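Local coordinates for protein transcriptional regulator, LysR family (Vibrio cholerae, PDB 3SZP) that acts as a virulence gene activator of the LysR family, probably binding regulatory DNA to control transcription, at residues Arg10-Val13 against Ser17-Ser20; Gly91-Ser96 against Arg279-Phe284; Gln198-Asn201 against Glu205-Val208. All coordinates share one frame; numbering follows the deposited sequence.

Contact 1 of 3, residues Arg10-Val13 against Ser17-Ser20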
loop_
_atom_site.group_PDB
_atom_site.type_symbol
_atom_site.label_atom_id
_atom_site.label_comp_id
_atom_site.label_asym_id
_atom_site.label_seq_id
_atom_site.Cartn_x
_atom_site.Cartn_y
_atom_site.Cartn_z
ATOM N N ARG A 10 18.311 -9.501 8.364
ATOM C CA ARG A 10 18.178 -10.834 7.796
ATOM C C ARG A 10 16.856 -11.509 8.192
ATOM O O ARG A 10 16.191 -12.110 7.346
ATOM C CB ARG A 10 19.354 -11.715 8.213
ATOM C CG ARG A 10 19.206 -13.176 7.790
ATOM C CD ARG A 10 20.351 -14.038 8.311
ATOM N NE ARG A 10 20.321 -14.214 9.764
ATOM C CZ ARG A 10 19.827 -15.287 10.386
ATOM N NH1 ARG A 10 19.290 -16.283 9.690
ATOM N NH2 ARG A 10 19.856 -15.362 11.713
ATOM N N LEU A 11 16.479 -11.412 9.469
ATOM C CA LEU A 11 15.278 -12.087 9.963
ATOM C C LEU A 11 14.024 -11.459 9.374
ATOM O O LEU A 11 13.033 -12.145 9.101
ATOM C CB LEU A 11 15.196 -12.036 11.496
ATOM C CG LEU A 11 16.244 -12.753 12.346
ATOM C CD1 LEU A 11 15.895 -12.622 13.833
ATOM C CD2 LEU A 11 16.372 -14.217 11.957
ATOM N N VAL A 12 14.062 -10.141 9.210
ATOM C CA VAL A 12 12.945 -9.431 8.607
ATOM C C VAL A 12 12.709 -9.939 7.184
ATOM O O VAL A 12 11.577 -10.169 6.784
ATOM C CB VAL A 12 13.186 -7.916 8.608
ATOM C CG1 VAL A 12 12.269 -7.224 7.609
ATOM C CG2 VAL A 12 13.006 -7.341 10.039
ATOM N N VAL A 13 13.790 -10.125 6.434
ATOM C CA VAL A 13 13.682 -10.613 5.064
ATOM C C VAL A 13 13.108 -12.023 5.041
ATOM O O VAL A 13 12.244 -12.332 4.233
ATOM C CB VAL A 13 15.057 -10.608 4.341
ATOM C CG1 VAL A 13 14.933 -11.206 2.948
ATOM C CG2 VAL A 13 15.609 -9.203 4.264
ATOM N N SER A 17 7.953 -9.498 6.855
ATOM C CA SER A 17 7.336 -8.292 7.403
ATOM C C SER A 17 7.824 -7.996 8.826
ATOM O O SER A 17 8.387 -8.871 9.497
ATOM C CB SER A 17 5.810 -8.411 7.400
ATOM O OG SER A 17 5.347 -9.189 8.487
ATOM N N TYR A 18 7.601 -6.765 9.284
ATOM C CA TYR A 18 8.011 -6.373 10.626
ATOM C C TYR A 18 7.126 -7.030 11.672
ATOM O O TYR A 18 7.614 -7.480 12.704
ATOM C CB TYR A 18 7.962 -4.858 10.809
ATOM C CG TYR A 18 9.080 -4.080 10.147
ATOM C CD1 TYR A 18 10.153 -4.719 9.558
ATOM C CD2 TYR A 18 9.055 -2.690 10.122
ATOM C CE1 TYR A 18 11.169 -3.993 8.956
ATOM C CE2 TYR A 18 10.059 -1.956 9.522
ATOM C CZ TYR A 18 11.116 -2.609 8.939
ATOM O OH TYR A 18 12.126 -1.878 8.335
ATOM N N THR A 19 5.819 -7.059 11.410
ATOM C CA THR A 19 4.858 -7.677 12.317
ATOM C C THR A 19 5.148 -9.173 12.464
ATOM O O THR A 19 5.151 -9.716 13.567
ATOM C CB THR A 19 3.391 -7.472 11.841
ATOM O OG1 THR A 19 2.961 -6.125 12.119
ATOM C CG2 THR A 19 2.449 -8.453 12.540
ATOM N N SER A 20 5.390 -9.835 11.344
ATOM C CA SER A 20 5.726 -11.243 11.367
ATOM C C SER A 20 6.997 -11.444 12.185
ATOM O O SER A 20 7.097 -12.355 12.999
ATOM C CB SER A 20 5.932 -11.759 9.945
ATOM O OG SER A 20 6.537 -13.041 9.971
#
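Val12 meets both Ser17 and Tyr18 across the short connection between helix 3-15 and helix 18-25, and it is the one residue of Arg10-Val13 to touch the second segment. Arg10, at the start of that segment, points instead to helix 59-83. At Val12 both methyls reach the tyrosine. CG1, set opposite the backbone N (chi1 162°), arrives at the edge of the ring close to its plane, 3.7 Å from CE1 of Tyr18, while CG2 of Val12 lies 3.9 Å from CD1 of Tyr18. The two methyls thus straddle the ring plane at its CD1-CE1 edge. Tyr18 starts away from the first helix at its CB, and its ring swings back with CG opposite the carbonyl carbon (chi1 -75°). Leu48 and Leu55 touch both side chains, so the pair belongs to a small apolar core, partly buried. The backbones approach at the turn, where Val12 O stands 3.7 Å from Ser17 N, a contact without a hydrogen bond. Ser17 is the N-cap of the following helix: its OG accepts from Ser20 N at 2.9 Å, satisfying an amide of the first turn. Tyr18 continues onto Ile32, Thr33 and Ile36 of helix 29-43. Helix 18-25 and helix 29-43 in succession form the helix-turn-helix, helix 3-15 packs against it, and strands 48-51 and 54-57 make the wing: this is the winged helix-turn-helix domain of LysR-type regulators, the part that in this family binds DNA.

Contact 2 of 3, residues Gly91-Ser96 against Arg279-Phe284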
loop_
_atom_site.group_PDB
_atom_site.type_symbol
_atom_site.label_atom_id
_atom_site.label_comp_id
_atom_site.label_asym_id
_atom_site.label_seq_id
_atom_site.Cartn_x
_atom_site.Cartn_y
_atom_site.Cartn_z
ATOM N N GLY A 91 19.601 -22.912 32.599
ATOM C CA GLY A 91 19.369 -22.591 31.207
ATOM C C GLY A 91 17.946 -22.122 30.942
ATOM O O GLY A 91 17.081 -22.130 31.823
ATOM N N ARG A 92 17.704 -21.708 29.705
ATOM C CA ARG A 92 16.393 -21.231 29.307
ATOM C C ARG A 92 15.638 -22.337 28.593
ATOM O O ARG A 92 16.221 -23.125 27.860
ATOM C CB ARG A 92 16.534 -20.024 28.383
ATOM C CG ARG A 92 15.221 -19.336 28.048
ATOM C CD ARG A 92 15.289 -18.698 26.663
ATOM N NE ARG A 92 15.528 -19.702 25.628
ATOM C CZ ARG A 92 15.831 -19.420 24.365
ATOM N NH1 ARG A 92 15.934 -18.156 23.966
ATOM N NH2 ARG A 92 16.034 -20.407 23.499
ATOM N N ILE A 93 14.338 -22.407 28.819
ATOM C CA ILE A 93 13.516 -23.318 28.047
ATOM C C ILE A 93 12.404 -22.546 27.333
ATOM O O ILE A 93 11.848 -21.577 27.858
ATOM C CB ILE A 93 12.965 -24.481 28.901
ATOM C CG1 ILE A 93 11.832 -24.029 29.809
ATOM C CG2 ILE A 93 14.074 -25.115 29.740
ATOM C CD1 ILE A 93 11.403 -25.114 30.796
ATOM N N ARG A 94 12.099 -22.967 26.117
ATOM C CA ARG A 94 11.155 -22.243 25.285
ATOM C C ARG A 94 9.872 -23.053 25.127
ATOM O O ARG A 94 9.894 -24.206 24.679
ATOM C CB ARG A 94 11.796 -21.960 23.935
ATOM C CG ARG A 94 11.165 -20.832 23.168
ATOM C CD ARG A 94 12.066 -20.419 21.993
ATOM N NE ARG A 94 11.493 -19.302 21.258
ATOM C CZ ARG A 94 10.887 -19.419 20.084
ATOM N NH1 ARG A 94 10.780 -20.614 19.515
ATOM N NH2 ARG A 94 10.399 -18.339 19.474
ATOM N N ILE A 95 8.757 -22.442 25.514
ATOM C CA ILE A 95 7.471 -23.110 25.552
ATOM C C ILE A 95 6.438 -22.357 24.717
ATOM O O ILE A 95 6.372 -21.122 24.776
ATOM C CB ILE A 95 6.967 -23.173 26.997
ATOM C CG1 ILE A 95 7.990 -23.888 27.871
ATOM C CG2 ILE A 95 5.607 -23.860 27.066
ATOM C CD1 ILE A 95 7.658 -23.848 29.335
ATOM N N SER A 96 5.643 -23.098 23.945
ATOM C CA SER A 96 4.491 -22.538 23.250
ATOM C C SER A 96 3.226 -23.041 23.945
ATOM O O SER A 96 3.178 -24.189 24.391
ATOM C CB SER A 96 4.496 -22.954 21.774
ATOM O OG SER A 96 3.253 -22.697 21.144
ATOM N N ARG A 279 14.142 -32.035 30.706
ATOM C CA ARG A 279 13.706 -33.261 31.377
ATOM C C ARG A 279 13.043 -32.971 32.723
ATOM O O ARG A 279 11.990 -33.509 33.023
ATOM C CB ARG A 279 14.872 -34.240 31.579
ATOM C CG ARG A 279 15.343 -34.936 30.309
ATOM C CD ARG A 279 16.225 -36.158 30.626
ATOM N NE ARG A 279 17.291 -35.841 31.577
ATOM C CZ ARG A 279 18.559 -35.630 31.239
ATOM N NH1 ARG A 279 18.933 -35.717 29.967
ATOM N NH2 ARG A 279 19.461 -35.347 32.172
ATOM N N LEU A 280 13.678 -32.136 33.535
ATOM C CA LEU A 280 13.107 -31.713 34.807
ATOM C C LEU A 280 11.723 -31.077 34.613
ATOM O O LEU A 280 10.768 -31.371 35.341
ATOM C CB LEU A 280 14.046 -30.721 35.493
ATOM C CG LEU A 280 15.361 -31.287 36.034
ATOM C CD1 LEU A 280 16.296 -30.182 36.533
ATOM C CD2 LEU A 280 15.097 -32.304 37.127
ATOM N N PHE A 281 11.615 -30.201 33.627
ATOM C CA PHE A 281 10.340 -29.573 33.343
ATOM C C PHE A 281 9.290 -30.617 32.973
ATOM O O PHE A 281 8.213 -30.679 33.560
ATOM C CB PHE A 281 10.474 -28.532 32.229
ATOM C CG PHE A 281 9.188 -27.829 31.913
ATOM C CD1 PHE A 281 8.721 -26.808 32.733
ATOM C CD2 PHE A 281 8.430 -28.202 30.809
ATOM C CE1 PHE A 281 7.517 -26.161 32.445
ATOM C CE2 PHE A 281 7.230 -27.554 30.512
ATOM C CZ PHE A 281 6.778 -26.540 31.331
ATOM N N ILE A 282 9.611 -31.442 31.994
ATOM C CA ILE A 282 8.697 -32.483 31.555
ATOM C C ILE A 282 8.226 -33.358 32.726
ATOM O O ILE A 282 7.022 -33.593 32.888
ATOM C CB ILE A 282 9.357 -33.355 30.476
ATOM C CG1 ILE A 282 9.580 -32.539 29.201
ATOM C CG2 ILE A 282 8.512 -34.598 30.183
ATOM C CD1 ILE A 282 10.386 -33.294 28.145
ATOM N N ASP A 283 9.169 -33.838 33.537
ATOM C CA ASP A 283 8.835 -34.658 34.700
ATOM C C ASP A 283 8.000 -33.876 35.708
ATOM O O ASP A 283 7.146 -34.435 36.400
ATOM C CB ASP A 283 10.102 -35.166 35.392
ATOM C CG ASP A 283 10.735 -36.347 34.668
ATOM O OD1 ASP A 283 10.106 -36.877 33.722
ATOM O OD2 ASP A 283 11.854 -36.763 35.068
ATOM N N PHE A 284 8.260 -32.581 35.809
ATOM C CA PHE A 284 7.503 -31.754 36.726
ATOM C C PHE A 284 6.034 -31.686 36.297
ATOM O O PHE A 284 5.132 -31.912 37.103
ATOM C CB PHE A 284 8.094 -30.355 36.801
ATOM C CG PHE A 284 7.512 -29.509 37.905
ATOM C CD1 PHE A 284 8.010 -29.599 39.199
ATOM C CD2 PHE A 284 6.478 -28.625 37.653
ATOM C CE1 PHE A 284 7.488 -28.812 40.217
ATOM C CE2 PHE A 284 5.952 -27.842 38.669
ATOM C CZ PHE A 284 6.457 -27.945 39.955
#
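Ile93 and Ile95 of the strand both press their CD1 methyls onto the ring of Phe281, and this apolar packing is the whole of the contact between the two segments. The two methyls share the ring along its length, one at each end. CD1 of Ile93 sits by its root, 3.7 Å from CG of Phe281 and 3.8 Å from CB of Phe281. CD1 of Ile95 takes the far end, 3.5 Å from CZ of Phe281. Both approach the ring at a slant. Phe281 reaches the strand because its CG is turned opposite the backbone N (chi1 -179°), which sends the ring from the helix toward the sheet. Ile93 holds CG1 between its backbone N and carbonyl carbon (chi1 75°), extending CD1 to the base of the phenyl group. The Ile93 side chain runs obliquely across Phe281, while that of Ile95 points head-on against it.

Alternation along strand 91-98 puts the two isoleucines on one face of the mixed sheet, against which helix 276-287 packs; this is the alpha/beta layering of the periplasmic-binding-protein-like effector domain of LysR regulators. The same core takes in Ile122 of strand 120-127, which touches both isoleucines, and Phe142 of strand 140-144, which touches Ile95 and Phe281. An aromatic contact widens it: the Phe281 ring meets Phe113 edge-to-face.

The polar bonds go to other partners: the Ile93 backbone pairs with His121 and Glu123, tying the strand into its sheet.

Contact 3 of 3, residues Gln198-Asn201 against Glu205-Val208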
loop_
_atom_site.group_PDB
_atom_site.type_symbol
_atom_site.label_atom_id
_atom_site.label_comp_id
_atom_site.label_asym_id
_atom_site.label_seq_id
_atom_site.Cartn_x
_atom_site.Cartn_y
_atom_site.Cartn_z
ATOM N N GLN A 198 -21.542 -26.910 18.753
ATOM C CA GLN A 198 -22.023 -28.215 18.351
ATOM C C GLN A 198 -22.468 -28.939 19.627
ATOM O O GLN A 198 -21.649 -29.416 20.416
ATOM C CB GLN A 198 -20.900 -28.950 17.620
ATOM C CG GLN A 198 -20.984 -30.457 17.636
ATOM C CD GLN A 198 -21.968 -30.988 16.618
ATOM O OE1 GLN A 198 -23.173 -30.714 16.706
ATOM N NE2 GLN A 198 -21.462 -31.729 15.622
ATOM N N LEU A 199 -23.782 -28.988 19.836
ATOM C CA LEU A 199 -24.314 -29.395 21.122
ATOM C C LEU A 199 -25.207 -30.604 20.983
ATOM O O LEU A 199 -26.011 -30.688 20.056
ATOM C CB LEU A 199 -25.094 -28.252 21.747
ATOM C CG LEU A 199 -24.365 -26.917 21.859
ATOM C CD1 LEU A 199 -25.360 -25.778 22.055
ATOM C CD2 LEU A 199 -23.354 -26.972 22.986
ATOM N N THR A 200 -25.075 -31.529 21.927
ATOM C CA THR A 200 -25.857 -32.754 21.925
ATOM C C THR A 200 -26.527 -32.949 23.288
ATOM O O THR A 200 -25.884 -32.789 24.324
ATOM C CB THR A 200 -24.951 -33.958 21.615
ATOM O OG1 THR A 200 -24.284 -33.722 20.370
ATOM C CG2 THR A 200 -25.760 -35.259 21.525
ATOM N N ASN A 201 -27.817 -33.268 23.294
ATOM C CA ASN A 201 -28.491 -33.515 24.562
ATOM C C ASN A 201 -28.485 -34.999 24.880
ATOM O O ASN A 201 -27.958 -35.790 24.094
ATOM C CB ASN A 201 -29.895 -32.883 24.623
ATOM C CG ASN A 201 -30.949 -33.656 23.832
ATOM O OD1 ASN A 201 -30.700 -34.748 23.312
ATOM N ND2 ASN A 201 -32.150 -33.080 23.754
ATOM N N GLU A 205 -30.215 -35.594 20.519
ATOM C CA GLU A 205 -30.462 -34.477 19.639
ATOM C C GLU A 205 -29.217 -33.614 19.588
ATOM O O GLU A 205 -28.562 -33.381 20.611
ATOM C CB GLU A 205 -31.617 -33.635 20.145
ATOM C CG GLU A 205 -32.979 -34.228 19.956
ATOM C CD GLU A 205 -34.022 -33.295 20.507
ATOM O OE1 GLU A 205 -34.283 -33.355 21.729
ATOM O OE2 GLU A 205 -34.544 -32.473 19.730
ATOM N N THR A 206 -28.900 -33.112 18.403
ATOM C CA THR A 206 -27.735 -32.274 18.266
ATOM C C THR A 206 -28.094 -31.012 17.539
ATOM O O THR A 206 -28.801 -31.040 16.539
ATOM C CB THR A 206 -26.663 -32.939 17.447
ATOM O OG1 THR A 206 -27.026 -32.806 16.072
ATOM C CG2 THR A 206 -26.551 -34.406 17.827
ATOM N N VAL A 207 -27.562 -29.906 18.034
ATOM C CA VAL A 207 -27.797 -28.622 17.424
ATOM C C VAL A 207 -26.452 -28.014 17.052
ATOM O O VAL A 207 -25.492 -28.091 17.823
ATOM C CB VAL A 207 -28.591 -27.713 18.376
ATOM C CG1 VAL A 207 -28.556 -26.280 17.915
ATOM C CG2 VAL A 207 -30.027 -28.195 18.464
ATOM N N VAL A 208 -26.373 -27.449 15.851
ATOM C CA VAL A 208 -25.195 -26.695 15.450
ATOM C C VAL A 208 -25.571 -25.226 15.334
ATOM O O VAL A 208 -26.467 -24.865 14.566
ATOM C CB VAL A 208 -24.629 -27.181 14.112
ATOM C CG1 VAL A 208 -23.541 -26.226 13.622
ATOM C CG2 VAL A 208 -24.068 -28.598 14.253
#
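Asn201 carries its amide between its own backbone N and carbonyl carbon (chi1 76°), and Glu205 sends CG opposite its carbonyl carbon before running out extended (chi2 180°); together these torsions bring amide and carboxylate across each other. Two bonds result. Asn201 OD1 accepts Glu205 N at 3.0 Å, with the donor well above the carbonyl plane and the bond clearly bent. Asn201 ND2 gives its hydrogen to Glu205 OE1, also at 3.0 Å, meeting the carboxylate from above its plane; the two flat groups stand 70° apart. The other carboxylate oxygen, OE2, bonds His179, so both oxygens are engaged, which would restrain the group's rotation.

These side chains sit where a two-stranded antiparallel beta hairpin, strands 197-200 and 206-209, approaches its turn. Leu199 and Val207 form its hydrogen-bonded pair: Leu199 N bonds Val207 O at 2.8 Å and Val207 N bonds Leu199 O at 2.7 Å. Asn201 N adds a bond of 2.8 Å to Glu205 O. The flanking pairs, Gln198 with Val208 and Thr200 with Thr206, are non-hydrogen-bonded.

On the face bearing those pairs, the side chains of Thr200 and Thr206 run alongside each other in the same direction, with Thr200 OG1 3.5 Å from Thr206 CG2. Gln198 bends back so that its OE1 meets CG2 of Val208 at 3.4 Å; this oxygen is buried by the contact without a polar partner in the model. Leu199 and Val207 project from the other face, against Leu183 and Trp257 respectively.

Along the chain contact 1 comes first, in the N-terminal helix-turn-helix part, and is complete before contact 2 opens. Contact 2 brings together the early strand 91-98 and the late helix 276-287 of the substrate-binding-type domain; contact 3, a local hairpin of the same domain, falls in the sequence between them. Contacts 1 and 2 have centres about 28 Å apart and nearest atoms about 9 Å apart; the centres of contacts 2 and 3 are about 39 Å apart, and contacts 1 and 3 flank the chain's centre, about 44 Å between centres. None touches another. The arrangement fits a LysR regulator, with a helical DNA-binding part set apart from a larger effector-type domain.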